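Local coordinates for protein arylsulfatase (Pseudoalteromonas sp. MB47, PDB 7AJ0) that probably removes sulfate groups from the algal polysaccharide fucoidan as an exo-acting, calcium-containing sulfatase that assembles into a hexamer, at residues A74-P79 with P290-M295; A108-R113 with V139-L144; N133-E138 with E164-H169; P279-A284 with M295-D300. All coordinates share one frame; numbering follows the deposited sequence.

Contact 1 of 4, residues A74-P79 with P290-M295; sequences AAIGAP and PVRDAM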
loop_
_atom_site.group_PDB
_atom_site.type_symbol
_atom_site.label_atom_id
_atom_site.label_comp_id
_atom_site.label_asym_id
_atom_site.label_seq_id
_atom_site.Cartn_x
_atom_site.Cartn_y
_atom_site.Cartn_z
ATOM N N ALA A 74 -1.698 5.251 -33.954
ATOM C CA ALA A 74 -0.288 4.973 -34.203
ATOM C C ALA A 74 0.531 5.019 -32.922
ATOM O O ALA A 74 1.583 4.375 -32.836
ATOM C CB ALA A 74 0.270 5.969 -35.220
ATOM N N ALA A 75 0.073 5.769 -31.918
ATOM C CA ALA A 75 0.799 5.845 -30.657
ATOM C C ALA A 75 0.797 4.522 -29.903
ATOM O O ALA A 75 1.680 4.301 -29.067
ATOM C CB ALA A 75 0.203 6.945 -29.778
ATOM N N ILE A 76 -0.168 3.642 -30.171
ATOM C CA ILE A 76 -0.249 2.338 -29.527
ATOM C C ILE A 76 -0.159 1.205 -30.550
ATOM O O ILE A 76 -0.616 0.095 -30.294
ATOM C CB ILE A 76 -1.528 2.210 -28.675
ATOM C CG1 ILE A 76 -2.772 2.509 -29.515
ATOM C CG2 ILE A 76 -1.467 3.141 -27.475
ATOM C CD1 ILE A 76 -4.076 2.212 -28.799
ATOM N N GLY A 77 0.413 1.481 -31.715
ATOM C CA GLY A 77 0.641 0.443 -32.703
ATOM C C GLY A 77 -0.597 -0.083 -33.394
ATOM O O GLY A 77 -0.667 -1.282 -33.694
ATOM N N ALA A 78 -1.574 0.783 -33.668
ATOM C CA ALA A 78 -2.755 0.369 -34.416
ATOM C C ALA A 78 -3.459 1.565 -35.044
ATOM O O ALA A 78 -4.487 2.023 -34.527
ATOM C CB ALA A 78 -3.727 -0.395 -33.508
ATOM N N PRO A 79 -2.949 2.089 -36.160
ATOM C CA PRO A 79 -3.612 3.227 -36.809
ATOM C C PRO A 79 -5.071 2.930 -37.125
ATOM O O PRO A 79 -5.448 1.795 -37.421
ATOM C CB PRO A 79 -2.798 3.433 -38.095
ATOM C CG PRO A 79 -1.470 2.821 -37.814
ATOM C CD PRO A 79 -1.719 1.679 -36.865
ATOM N N PRO A 290 -3.049 -9.564 -31.173
ATOM C CA PRO A 290 -4.443 -9.816 -31.578
ATOM C C PRO A 290 -5.383 -8.636 -31.390
ATOM O O PRO A 290 -6.176 -8.344 -32.292
ATOM C CB PRO A 290 -4.844 -11.009 -30.695
ATOM C CG PRO A 290 -3.565 -11.735 -30.465
ATOM C CD PRO A 290 -2.500 -10.668 -30.360
ATOM N N VAL A 291 -5.317 -7.941 -30.252
ATOM C CA VAL A 291 -6.289 -6.883 -29.995
ATOM C C VAL A 291 -6.031 -5.671 -30.881
ATOM O O VAL A 291 -6.964 -4.930 -31.216
ATOM C CB VAL A 291 -6.275 -6.498 -28.503
ATOM C CG1 VAL A 291 -5.014 -5.724 -28.164
ATOM C CG2 VAL A 291 -7.516 -5.693 -28.152
ATOM N N ARG A 292 -4.778 -5.436 -31.271
ATOM C CA ARG A 292 -4.485 -4.325 -32.170
ATOM C C ARG A 292 -4.802 -4.688 -33.617
ATOM O O ARG A 292 -5.319 -3.855 -34.371
ATOM C CB ARG A 292 -3.021 -3.908 -32.040
ATOM C CG ARG A 292 -2.618 -3.449 -30.650
ATOM C CD ARG A 292 -3.261 -2.120 -30.254
ATOM N NE ARG A 292 -2.746 -1.663 -28.964
ATOM C CZ ARG A 292 -3.399 -1.750 -27.805
ATOM N NH1 ARG A 292 -4.623 -2.260 -27.747
ATOM N NH2 ARG A 292 -2.823 -1.309 -26.697
ATOM N N ASP A 293 -4.483 -5.921 -34.022
ATOM C CA ASP A 293 -4.923 -6.402 -35.327
ATOM C C ASP A 293 -6.438 -6.299 -35.455
ATOM O O ASP A 293 -6.959 -5.951 -36.521
ATOM C CB ASP A 293 -4.474 -7.846 -35.538
ATOM C CG ASP A 293 -2.971 -7.980 -35.687
ATOM O OD1 ASP A 293 -2.280 -6.943 -35.797
ATOM O OD2 ASP A 293 -2.479 -9.129 -35.697
ATOM N N ALA A 294 -7.161 -6.604 -34.373
ATOM C CA ALA A 294 -8.613 -6.478 -34.389
ATOM C C ALA A 294 -9.040 -5.029 -34.559
ATOM O O ALA A 294 -10.064 -4.752 -35.194
ATOM C CB ALA A 294 -9.205 -7.053 -33.102
ATOM N N MET A 295 -8.271 -4.093 -34.001
ATOM C CA MET A 295 -8.605 -2.680 -34.154
ATOM C C MET A 295 -8.456 -2.245 -35.607
ATOM O O MET A 295 -9.242 -1.429 -36.100
ATOM C CB MET A 295 -7.723 -1.839 -33.230
ATOM C CG MET A 295 -8.277 -0.450 -32.925
ATOM S SD MET A 295 -9.983 -0.486 -32.332
ATOM C CE MET A 295 -10.649 0.978 -33.118
#
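R292, in the first turn of helix 290-311, lays its chain against the loop residues I76, G77 and A78. Its CB and CD both rest on the methyl of A78, and the CD to A78 CB distance is 3.7 Å. The chain bends at its second torsion (chi2 -69°), which carries NE round to the carbonyl of I76. There R292 NE donates to I76 O at 3.1 Å with an N-H...O angle of 136°, a noticeably bent bond. I76 CD1 lies 4.0 Å above the plane of the R292 guanidinium, offset toward its rim. The outer nitrogens look elsewhere: NH1 bonds to S336 O, and NH2 to N471 O of a second subunit. A leucine in place of R292 would probably leave I76 O, S336 O and N471 O of that subunit without these donors, removing one of the polar links between the chains. One turn further on, M295 adds a looser apolar touch, its CB 4.3 Å from A78 CB. A buried guanidinium thus spends its three nitrogens on three backbone carbonyls, while aliphatic atoms take up its carbon chain. The chemistry implies that this loop-to-helix contact is also part of the subunit interface.

Contact 2 of 4, residues A108-R113 with V139-L144; sequences ALTTGR and VSQGKL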
loop_
_atom_site.group_PDB
_atom_site.type_symbol
_atom_site.label_atom_id
_atom_site.label_comp_id
_atom_site.label_asym_id
_atom_site.label_seq_id
_atom_site.Cartn_x
_atom_site.Cartn_y
_atom_site.Cartn_z
ATOM N N ALA A 108 -29.213 0.400 -22.257
ATOM C CA ALA A 108 -29.442 1.841 -22.282
ATOM C C ALA A 108 -29.564 2.351 -23.711
ATOM O O ALA A 108 -30.399 3.213 -24.005
ATOM C CB ALA A 108 -28.312 2.561 -21.548
ATOM N N LEU A 109 -28.742 1.821 -24.615
ATOM C CA LEU A 109 -28.773 2.271 -26.000
ATOM C C LEU A 109 -30.067 1.875 -26.697
ATOM O O LEU A 109 -30.469 2.535 -27.663
ATOM C CB LEU A 109 -27.573 1.699 -26.752
ATOM C CG LEU A 109 -27.511 1.947 -28.258
ATOM C CD1 LEU A 109 -27.285 3.419 -28.551
ATOM C CD2 LEU A 109 -26.414 1.090 -28.872
ATOM N N THR A 110 -30.729 0.814 -26.236
ATOM C CA THR A 110 -31.916 0.300 -26.911
ATOM C C THR A 110 -33.189 0.461 -26.088
ATOM O O THR A 110 -34.220 -0.118 -26.448
ATOM C CB THR A 110 -31.726 -1.177 -27.273
ATOM O OG1 THR A 110 -31.504 -1.942 -26.080
ATOM C CG2 THR A 110 -30.546 -1.345 -28.216
ATOM N N THR A 111 -33.148 1.229 -24.999
ATOM C CA THR A 111 -34.352 1.503 -24.227
ATOM C C THR A 111 -34.469 2.948 -23.765
ATOM O O THR A 111 -35.518 3.309 -23.225
ATOM C CB THR A 111 -34.429 0.596 -22.989
ATOM O OG1 THR A 111 -33.378 0.933 -22.074
ATOM C CG2 THR A 111 -34.311 -0.868 -23.383
ATOM N N GLY A 112 -33.449 3.783 -23.955
ATOM C CA GLY A 112 -33.489 5.133 -23.434
ATOM C C GLY A 112 -33.513 5.213 -21.927
ATOM O O GLY A 112 -33.857 6.261 -21.376
ATOM N N ARG A 113 -33.133 4.139 -21.243
ATOM C CA ARG A 113 -33.369 4.015 -19.812
ATOM C C ARG A 113 -32.167 3.396 -19.122
ATOM O O ARG A 113 -31.639 2.378 -19.577
ATOM C CB ARG A 113 -34.621 3.166 -19.552
ATOM C CG ARG A 113 -35.904 3.967 -19.578
ATOM C CD ARG A 113 -37.103 3.135 -19.979
ATOM N NE ARG A 113 -37.329 1.981 -19.112
ATOM C CZ ARG A 113 -37.856 2.045 -17.893
ATOM N NH1 ARG A 113 -38.198 3.214 -17.372
ATOM N NH2 ARG A 113 -38.035 0.934 -17.192
ATOM N N VAL A 139 -39.361 -0.567 -24.598
ATOM C CA VAL A 139 -39.720 -0.155 -25.951
ATOM C C VAL A 139 -38.441 0.221 -26.687
ATOM O O VAL A 139 -37.857 1.281 -26.426
ATOM C CB VAL A 139 -40.710 1.020 -25.949
ATOM C CG1 VAL A 139 -40.981 1.486 -27.367
ATOM C CG2 VAL A 139 -42.001 0.625 -25.252
ATOM N N SER A 140 -38.012 -0.633 -27.611
ATOM C CA SER A 140 -36.796 -0.376 -28.365
ATOM C C SER A 140 -37.066 0.616 -29.495
ATOM O O SER A 140 -38.207 0.821 -29.918
ATOM C CB SER A 140 -36.236 -1.675 -28.943
ATOM O OG SER A 140 -37.121 -2.222 -29.905
ATOM N N GLN A 141 -35.989 1.239 -29.985
ATOM C CA GLN A 141 -36.140 2.131 -31.130
ATOM C C GLN A 141 -36.514 1.348 -32.382
ATOM O O GLN A 141 -37.158 1.894 -33.284
ATOM C CB GLN A 141 -34.865 2.942 -31.367
ATOM C CG GLN A 141 -33.631 2.139 -31.725
ATOM C CD GLN A 141 -32.742 1.874 -30.525
ATOM O OE1 GLN A 141 -33.091 1.087 -29.649
ATOM N NE2 GLN A 141 -31.589 2.536 -30.478
ATOM N N GLY A 142 -36.129 0.073 -32.451
ATOM C CA GLY A 142 -36.609 -0.766 -33.532
ATOM C C GLY A 142 -38.123 -0.801 -33.596
ATOM O O GLY A 142 -38.718 -0.650 -34.663
ATOM N N LYS A 143 -38.767 -0.986 -32.442
ATOM C CA LYS A 143 -40.222 -1.068 -32.417
ATOM C C LYS A 143 -40.851 0.242 -32.874
ATOM O O LYS A 143 -41.764 0.249 -33.709
ATOM C CB LYS A 143 -40.700 -1.435 -31.009
ATOM C CG LYS A 143 -42.211 -1.557 -30.876
ATOM C CD LYS A 143 -42.623 -2.060 -29.495
ATOM C CE LYS A 143 -42.307 -3.541 -29.313
ATOM N NZ LYS A 143 -42.582 -4.012 -27.922
ATOM N N LEU A 144 -40.368 1.365 -32.345
ATOM C CA LEU A 144 -41.011 2.644 -32.618
ATOM C C LEU A 144 -40.718 3.143 -34.028
ATOM O O LEU A 144 -41.591 3.741 -34.666
ATOM C CB LEU A 144 -40.575 3.679 -31.580
ATOM C CG LEU A 144 -40.981 3.341 -30.145
ATOM C CD1 LEU A 144 -40.579 4.450 -29.194
ATOM C CD2 LEU A 144 -42.477 3.078 -30.047
HETATM O O HOH W 1 -37.965 1.212 -22.890
#
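The sulfatase signature helix 102-111, which starts at the calcium ligand C102, meets the N-cap of helix 141-146 through L109 and T110 on one side and S140 and Q141 on the other. Q141 NE2 donates to L109 O at 3.0 Å with an N-H...O angle of 152°, and its second partner is Y263 OH. With CG lodged between the backbone N and carbonyl carbon (chi1 63°) and a further bend at chi2, the Q141 amide folds back over the signature helix, so that OE1 comes to 3.1 Å from T110 CA. Were Q141 an alanine, L109 O and Y263 OH would probably both lose the amide that joins them. Next to it, S140 CA makes a C-H...O contact of 3.2 Å with T110 O. S140 OG faces its own helix and caps it, accepting from K143 N at 3.3 Å, while also pairing with V171 O. A single water completes the seam, donating to T111 O (3.2 Å) and accepting from V139 N (2.8 Å). Backbone carbonyls met by a side-chain amide, a CA-H and a water join the C-x-S-x-R signature helix of the sulfatases to a capped neighbouring helix.

Contact 3 of 4, residues N133-E138 with E164-H169; sequences NPWEKE and EGMLPH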
loop_
_atom_site.group_PDB
_atom_site.type_symbol
_atom_site.label_atom_id
_atom_site.label_comp_id
_atom_site.label_asym_id
_atom_site.label_seq_id
_atom_site.Cartn_x
_atom_site.Cartn_y
_atom_site.Cartn_z
ATOM N N ASN A 133 -40.697 -11.122 -18.517
ATOM C CA ASN A 133 -39.650 -10.765 -19.466
ATOM C C ASN A 133 -39.511 -9.251 -19.501
ATOM O O ASN A 133 -40.437 -8.571 -19.967
ATOM C CB ASN A 133 -39.983 -11.311 -20.851
ATOM C CG ASN A 133 -39.023 -10.821 -21.922
ATOM O OD1 ASN A 133 -37.949 -10.296 -21.625
ATOM N ND2 ASN A 133 -39.408 -10.996 -23.179
ATOM N N PRO A 134 -38.398 -8.680 -19.038
ATOM C CA PRO A 134 -38.285 -7.211 -19.029
ATOM C C PRO A 134 -38.532 -6.579 -20.385
ATOM O O PRO A 134 -38.972 -5.423 -20.455
ATOM C CB PRO A 134 -36.843 -6.970 -18.557
ATOM C CG PRO A 134 -36.445 -8.227 -17.858
ATOM C CD PRO A 134 -37.167 -9.337 -18.558
ATOM N N TRP A 135 -38.275 -7.306 -21.472
ATOM C CA TRP A 135 -38.366 -6.718 -22.800
ATOM C C TRP A 135 -39.797 -6.533 -23.282
ATOM O O TRP A 135 -40.020 -5.743 -24.206
ATOM C CB TRP A 135 -37.589 -7.573 -23.800
ATOM C CG TRP A 135 -36.175 -7.128 -23.932
ATOM C CD1 TRP A 135 -35.060 -7.788 -23.508
ATOM C CD2 TRP A 135 -35.721 -5.901 -24.511
ATOM N NE1 TRP A 135 -33.938 -7.052 -23.799
ATOM C CE2 TRP A 135 -34.318 -5.889 -24.416
ATOM C CE3 TRP A 135 -36.366 -4.814 -25.107
ATOM C CZ2 TRP A 135 -33.548 -4.832 -24.894
ATOM C CZ3 TRP A 135 -35.601 -3.766 -25.581
ATOM C CH2 TRP A 135 -34.208 -3.782 -25.472
ATOM N N GLU A 136 -40.767 -7.233 -22.692
ATOM C CA GLU A 136 -42.161 -6.937 -23.010
ATOM C C GLU A 136 -42.491 -5.495 -22.650
ATOM O O GLU A 136 -43.140 -4.781 -23.422
ATOM C CB GLU A 136 -43.090 -7.904 -22.277
ATOM C CG GLU A 136 -42.952 -9.356 -22.715
ATOM C CD GLU A 136 -43.941 -10.278 -22.019
ATOM O OE1 GLU A 136 -43.789 -11.514 -22.134
ATOM O OE2 GLU A 136 -44.871 -9.767 -21.358
ATOM N N LYS A 137 -42.010 -5.043 -21.491
ATOM C CA LYS A 137 -42.291 -3.706 -20.979
ATOM C C LYS A 137 -41.469 -2.640 -21.688
ATOM O O LYS A 137 -41.985 -1.559 -21.992
ATOM C CB LYS A 137 -42.021 -3.711 -19.471
ATOM C CG LYS A 137 -42.072 -2.389 -18.738
ATOM C CD LYS A 137 -41.692 -2.642 -17.267
ATOM C CE LYS A 137 -41.607 -1.367 -16.434
ATOM N NZ LYS A 137 -42.945 -0.833 -16.045
ATOM N N GLU A 138 -40.201 -2.924 -21.974
ATOM C CA GLU A 138 -39.339 -1.936 -22.605
ATOM C C GLU A 138 -39.733 -1.730 -24.068
ATOM O O GLU A 138 -40.349 -2.590 -24.704
ATOM C CB GLU A 138 -37.876 -2.367 -22.507
ATOM C CG GLU A 138 -37.380 -2.590 -21.082
ATOM C CD GLU A 138 -37.541 -1.363 -20.204
ATOM O OE1 GLU A 138 -37.877 -1.521 -19.009
ATOM O OE2 GLU A 138 -37.336 -0.241 -20.713
ATOM N N GLU A 164 -36.448 -16.728 -24.271
ATOM C CA GLU A 164 -37.563 -16.567 -25.193
ATOM C C GLU A 164 -38.082 -15.136 -25.183
ATOM O O GLU A 164 -38.376 -14.573 -24.125
ATOM C CB GLU A 164 -38.683 -17.540 -24.818
ATOM C CG GLU A 164 -39.873 -17.524 -25.761
ATOM C CD GLU A 164 -40.916 -18.566 -25.396
ATOM O OE1 GLU A 164 -40.552 -19.570 -24.747
ATOM O OE2 GLU A 164 -42.100 -18.379 -25.752
ATOM N N GLY A 165 -38.184 -14.550 -26.372
ATOM C CA GLY A 165 -38.725 -13.212 -26.506
ATOM C C GLY A 165 -37.789 -12.094 -26.113
ATOM O O GLY A 165 -38.256 -11.026 -25.706
ATOM N N MET A 166 -36.476 -12.300 -26.235
ATOM C CA MET A 166 -35.507 -11.300 -25.814
ATOM C C MET A 166 -34.472 -10.955 -26.875
ATOM O O MET A 166 -33.639 -10.076 -26.635
ATOM C CB MET A 166 -34.781 -11.768 -24.541
ATOM C CG MET A 166 -35.706 -11.932 -23.347
ATOM S SD MET A 166 -34.883 -12.592 -21.887
ATOM C CE MET A 166 -33.815 -11.227 -21.455
ATOM N N LEU A 167 -34.495 -11.607 -28.029
ATOM C CA LEU A 167 -33.581 -11.251 -29.104
ATOM C C LEU A 167 -34.129 -10.059 -29.886
ATOM O O LEU A 167 -35.337 -9.810 -29.896
ATOM C CB LEU A 167 -33.361 -12.445 -30.022
ATOM C CG LEU A 167 -32.575 -13.608 -29.410
ATOM C CD1 LEU A 167 -32.344 -14.706 -30.437
ATOM C CD2 LEU A 167 -31.243 -13.130 -28.839
ATOM N N PRO A 168 -33.254 -9.301 -30.549
ATOM C CA PRO A 168 -33.709 -8.050 -31.181
ATOM C C PRO A 168 -34.882 -8.217 -32.131
ATOM O O PRO A 168 -35.765 -7.351 -32.165
ATOM C CB PRO A 168 -32.450 -7.560 -31.914
ATOM C CG PRO A 168 -31.317 -8.126 -31.120
ATOM C CD PRO A 168 -31.791 -9.477 -30.649
ATOM N N HIS A 169 -34.923 -9.299 -32.906
ATOM C CA HIS A 169 -36.034 -9.486 -33.834
ATOM C C HIS A 169 -37.332 -9.853 -33.129
ATOM O O HIS A 169 -38.367 -9.962 -33.796
ATOM C CB HIS A 169 -35.688 -10.558 -34.866
ATOM C CG HIS A 169 -35.705 -11.951 -34.321
ATOM N ND1 HIS A 169 -34.710 -12.441 -33.505
ATOM C CD2 HIS A 169 -36.594 -12.960 -34.481
ATOM C CE1 HIS A 169 -34.986 -13.692 -33.182
ATOM N NE2 HIS A 169 -36.123 -14.032 -33.763
#
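M166 runs alongside N133 and across W135, and its side chain can be followed atom by atom. CB lies 4.1 Å from W135 CD1, approaching the indole obliquely. CG, beside the backbone N of its own residue (chi1 -63°), passes close to the amide of N133 and comes to 3.3 Å from N133 OD1. SD continues past the same oxygen at 3.8 Å, as the M166 and N133 side chains slide by one another in opposite directions. At the tip the chain bends (chi3 68°), and CE turns back to 4.2 Å from W135 CD1; the side chain therefore meets W135 CD1 with both its first and its last carbon.

The polar tie is made one residue earlier. N133 ND2 donates to G165 O at 2.8 Å, with the carbonyl oxygen in the plane of the N133 amide, although the donor stands well above the carbonyl plane of G165. Backbone geometry at G165 (phi 77°) suits a residue without a side chain, and a CB there would fall 3.3 Å from N133 ND2. The other end of the N133 amide is also used: OD1 accepts from W135 N at 3.0 Å. Further out, W135 NE1 bonds to V160 O and M166 O receives W158 NE1, so both residues are also held by the chain around W158 and V160. One asparagine thus forms the Asx turn at the N-cap of the short, weakly bonded helix 134-137 and, with its amide NH2, binds the loop between strands 151-155 and 175-177.

Contact 4 of 4, residues P279-A284 with M295-D300; sequences PKYKGA and MVEVDD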
loop_
_atom_site.group_PDB
_atom_site.type_symbol
_atom_site.label_atom_id
_atom_site.label_comp_id
_atom_site.label_asym_id
_atom_site.label_seq_id
_atom_site.Cartn_x
_atom_site.Cartn_y
_atom_site.Cartn_z
ATOM N N PRO A 279 -7.736 -13.950 -40.824
ATOM C CA PRO A 279 -6.345 -14.217 -41.239
ATOM C C PRO A 279 -5.691 -13.077 -42.001
ATOM O O PRO A 279 -4.486 -12.845 -41.842
ATOM C CB PRO A 279 -6.489 -15.472 -42.115
ATOM C CG PRO A 279 -7.678 -16.179 -41.548
ATOM C CD PRO A 279 -8.628 -15.097 -41.088
ATOM N N LYS A 280 -6.455 -12.363 -42.830
ATOM C CA LYS A 280 -5.925 -11.198 -43.528
ATOM C C LYS A 280 -5.166 -10.263 -42.595
ATOM O O LYS A 280 -4.168 -9.651 -42.993
ATOM C CB LYS A 280 -7.071 -10.428 -44.192
ATOM C CG LYS A 280 -7.502 -10.941 -45.546
ATOM C CD LYS A 280 -8.972 -10.612 -45.834
ATOM C CE LYS A 280 -9.374 -9.220 -45.351
ATOM N NZ LYS A 280 -10.789 -8.895 -45.717
ATOM N N TYR A 281 -5.630 -10.128 -41.354
ATOM C CA TYR A 281 -5.161 -9.082 -40.457
ATOM C C TYR A 281 -4.119 -9.555 -39.455
ATOM O O TYR A 281 -3.740 -8.784 -38.567
ATOM C CB TYR A 281 -6.349 -8.470 -39.710
ATOM C CG TYR A 281 -7.338 -7.791 -40.622
ATOM C CD1 TYR A 281 -7.018 -6.596 -41.249
ATOM C CD2 TYR A 281 -8.587 -8.344 -40.862
ATOM C CE1 TYR A 281 -7.913 -5.970 -42.088
ATOM C CE2 TYR A 281 -9.490 -7.726 -41.698
ATOM C CZ TYR A 281 -9.147 -6.539 -42.308
ATOM O OH TYR A 281 -10.043 -5.919 -43.142
ATOM N N LYS A 282 -3.640 -10.788 -39.567
ATOM C CA LYS A 282 -2.598 -11.255 -38.661
ATOM C C LYS A 282 -1.310 -10.486 -38.943
ATOM O O LYS A 282 -0.771 -10.547 -40.053
ATOM C CB LYS A 282 -2.384 -12.758 -38.808
ATOM C CG LYS A 282 -1.461 -13.343 -37.744
ATOM C CD LYS A 282 -1.526 -14.864 -37.688
ATOM C CE LYS A 282 -2.797 -15.348 -37.000
ATOM N NZ LYS A 282 -2.799 -16.828 -36.802
ATOM N N GLY A 283 -0.824 -9.755 -37.942
ATOM C CA GLY A 283 0.325 -8.897 -38.136
ATOM C C GLY A 283 0.054 -7.637 -38.922
ATOM O O GLY A 283 1.003 -6.950 -39.313
ATOM N N ALA A 284 -1.216 -7.309 -39.168
ATOM C CA ALA A 284 -1.536 -6.102 -39.924
ATOM C C ALA A 284 -1.194 -4.838 -39.146
ATOM O O ALA A 284 -0.810 -3.828 -39.747
ATOM C CB ALA A 284 -3.017 -6.104 -40.306
ATOM N N MET A 295 -8.271 -4.093 -34.001
ATOM C CA MET A 295 -8.605 -2.680 -34.154
ATOM C C MET A 295 -8.456 -2.245 -35.607
ATOM O O MET A 295 -9.242 -1.429 -36.100
ATOM C CB MET A 295 -7.723 -1.839 -33.230
ATOM C CG MET A 295 -8.277 -0.450 -32.925
ATOM S SD MET A 295 -9.983 -0.486 -32.332
ATOM C CE MET A 295 -10.649 0.978 -33.118
ATOM N N VAL A 296 -7.462 -2.786 -36.313
ATOM C CA VAL A 296 -7.311 -2.480 -37.732
ATOM C C VAL A 296 -8.475 -3.060 -38.528
ATOM O O VAL A 296 -8.969 -2.438 -39.475
ATOM C CB VAL A 296 -5.955 -2.996 -38.246
ATOM C CG1 VAL A 296 -5.865 -2.866 -39.754
ATOM C CG2 VAL A 296 -4.814 -2.235 -37.577
ATOM N N GLU A 297 -8.933 -4.259 -38.157
ATOM C CA GLU A 297 -10.085 -4.847 -38.834
ATOM C C GLU A 297 -11.335 -4.000 -38.626
ATOM O O GLU A 297 -12.089 -3.750 -39.572
ATOM C CB GLU A 297 -10.312 -6.278 -38.340
ATOM C CG GLU A 297 -11.558 -6.949 -38.914
ATOM C CD GLU A 297 -11.498 -8.470 -38.853
ATOM O OE1 GLU A 297 -10.453 -9.012 -38.436
ATOM O OE2 GLU A 297 -12.497 -9.127 -39.223
ATOM N N VAL A 298 -11.572 -3.547 -37.393
ATOM C CA VAL A 298 -12.740 -2.713 -37.122
ATOM C C VAL A 298 -12.689 -1.435 -37.948
ATOM O O VAL A 298 -13.713 -0.963 -38.455
ATOM C CB VAL A 298 -12.838 -2.403 -35.616
ATOM C CG1 VAL A 298 -13.807 -1.256 -35.371
ATOM C CG2 VAL A 298 -13.263 -3.643 -34.847
ATOM N N ASP A 299 -11.499 -0.850 -38.088
ATOM C CA ASP A 299 -11.376 0.391 -38.843
ATOM C C ASP A 299 -11.629 0.163 -40.329
ATOM O O ASP A 299 -12.217 1.017 -41.002
ATOM C CB ASP A 299 -9.992 1.003 -38.625
ATOM C CG ASP A 299 -9.796 2.291 -39.403
ATOM O OD1 ASP A 299 -10.388 3.316 -39.005
ATOM O OD2 ASP A 299 -9.058 2.274 -40.413
ATOM N N ASP A 300 -11.186 -0.980 -40.860
ATOM C CA ASP A 300 -11.432 -1.277 -42.268
ATOM C C ASP A 300 -12.915 -1.507 -42.529
ATOM O O ASP A 300 -13.457 -1.028 -43.531
ATOM C CB ASP A 300 -10.621 -2.497 -42.702
ATOM C CG ASP A 300 -9.165 -2.167 -42.974
ATOM O OD1 ASP A 300 -8.792 -0.978 -42.886
ATOM O OD2 ASP A 300 -8.393 -3.099 -43.279
#
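The ring of Y281 packs on helix 290-311 against V296, E297 and D300, residues spaced to lie on one side of that helix. E297 supplies one face: its CB is 3.9 Å from the ring centroid and 19° off the ring normal, a CH-pi contact. From there the E297 chain, with CG anti to the backbone N (chi1 176°) and extended beyond, runs out over the CD2-CE2 rim, bringing OE1 to 3.1 Å from Y281 CD2; the carboxylate and ring planes are 29° apart. D300 comes from the edge instead, where its OD2 lies near the ring plane at 3.1 Å from Y281 CE1. On the apolar side, V296 CG1 is 4.2 Å from Y281 CD1 and 4.3 Å from A284 CB. The other ring face carries K280 CB, 4.2 Å above the plane, so the tyrosine is sandwiched between aliphatic carbons.

A second shell sets these groups in place. E297 OE2 bonds to Q242 of helix 240-258, and OE1 accepts from A278 N, which fixes the carboxylate beside the ring. On the loop side, Y281 to A284 forms a type II beta turn closed by A284 N to Y281 O at 3.0 Å, with G283 at its positive-phi position. K282, on the same turn, reaches outward to E192 of a third subunit in a salt bridge. The contact belongs to the loop between strand 262-267 and helix 290-311 of the alkaline-phosphatase-clan sulfatase fold, a strand-to-helix connection whose type II turn packs against the helix it leads into.

Contacts 1 and 4 share M295 and use the same helix, 290-311, from different sides; their centres are about 8 Å apart, and D293 OD2 receives G283 N at 2.9 Å, tying the beta turn to the first turn of the helix. Contacts 2 and 3 form the other pair, with centres about 11 Å apart. They are joined by the salt bridge of R113 NE with E138 OE2 (2.7 Å) and by W135 packing on T110 and T111. Contacts 1 and 2 lie on opposite sides of the chain's centre, about 32 Å between centres. Neither touches the calcium site: the side chains of L109 and M295 are about 11 and 13 Å from the ion.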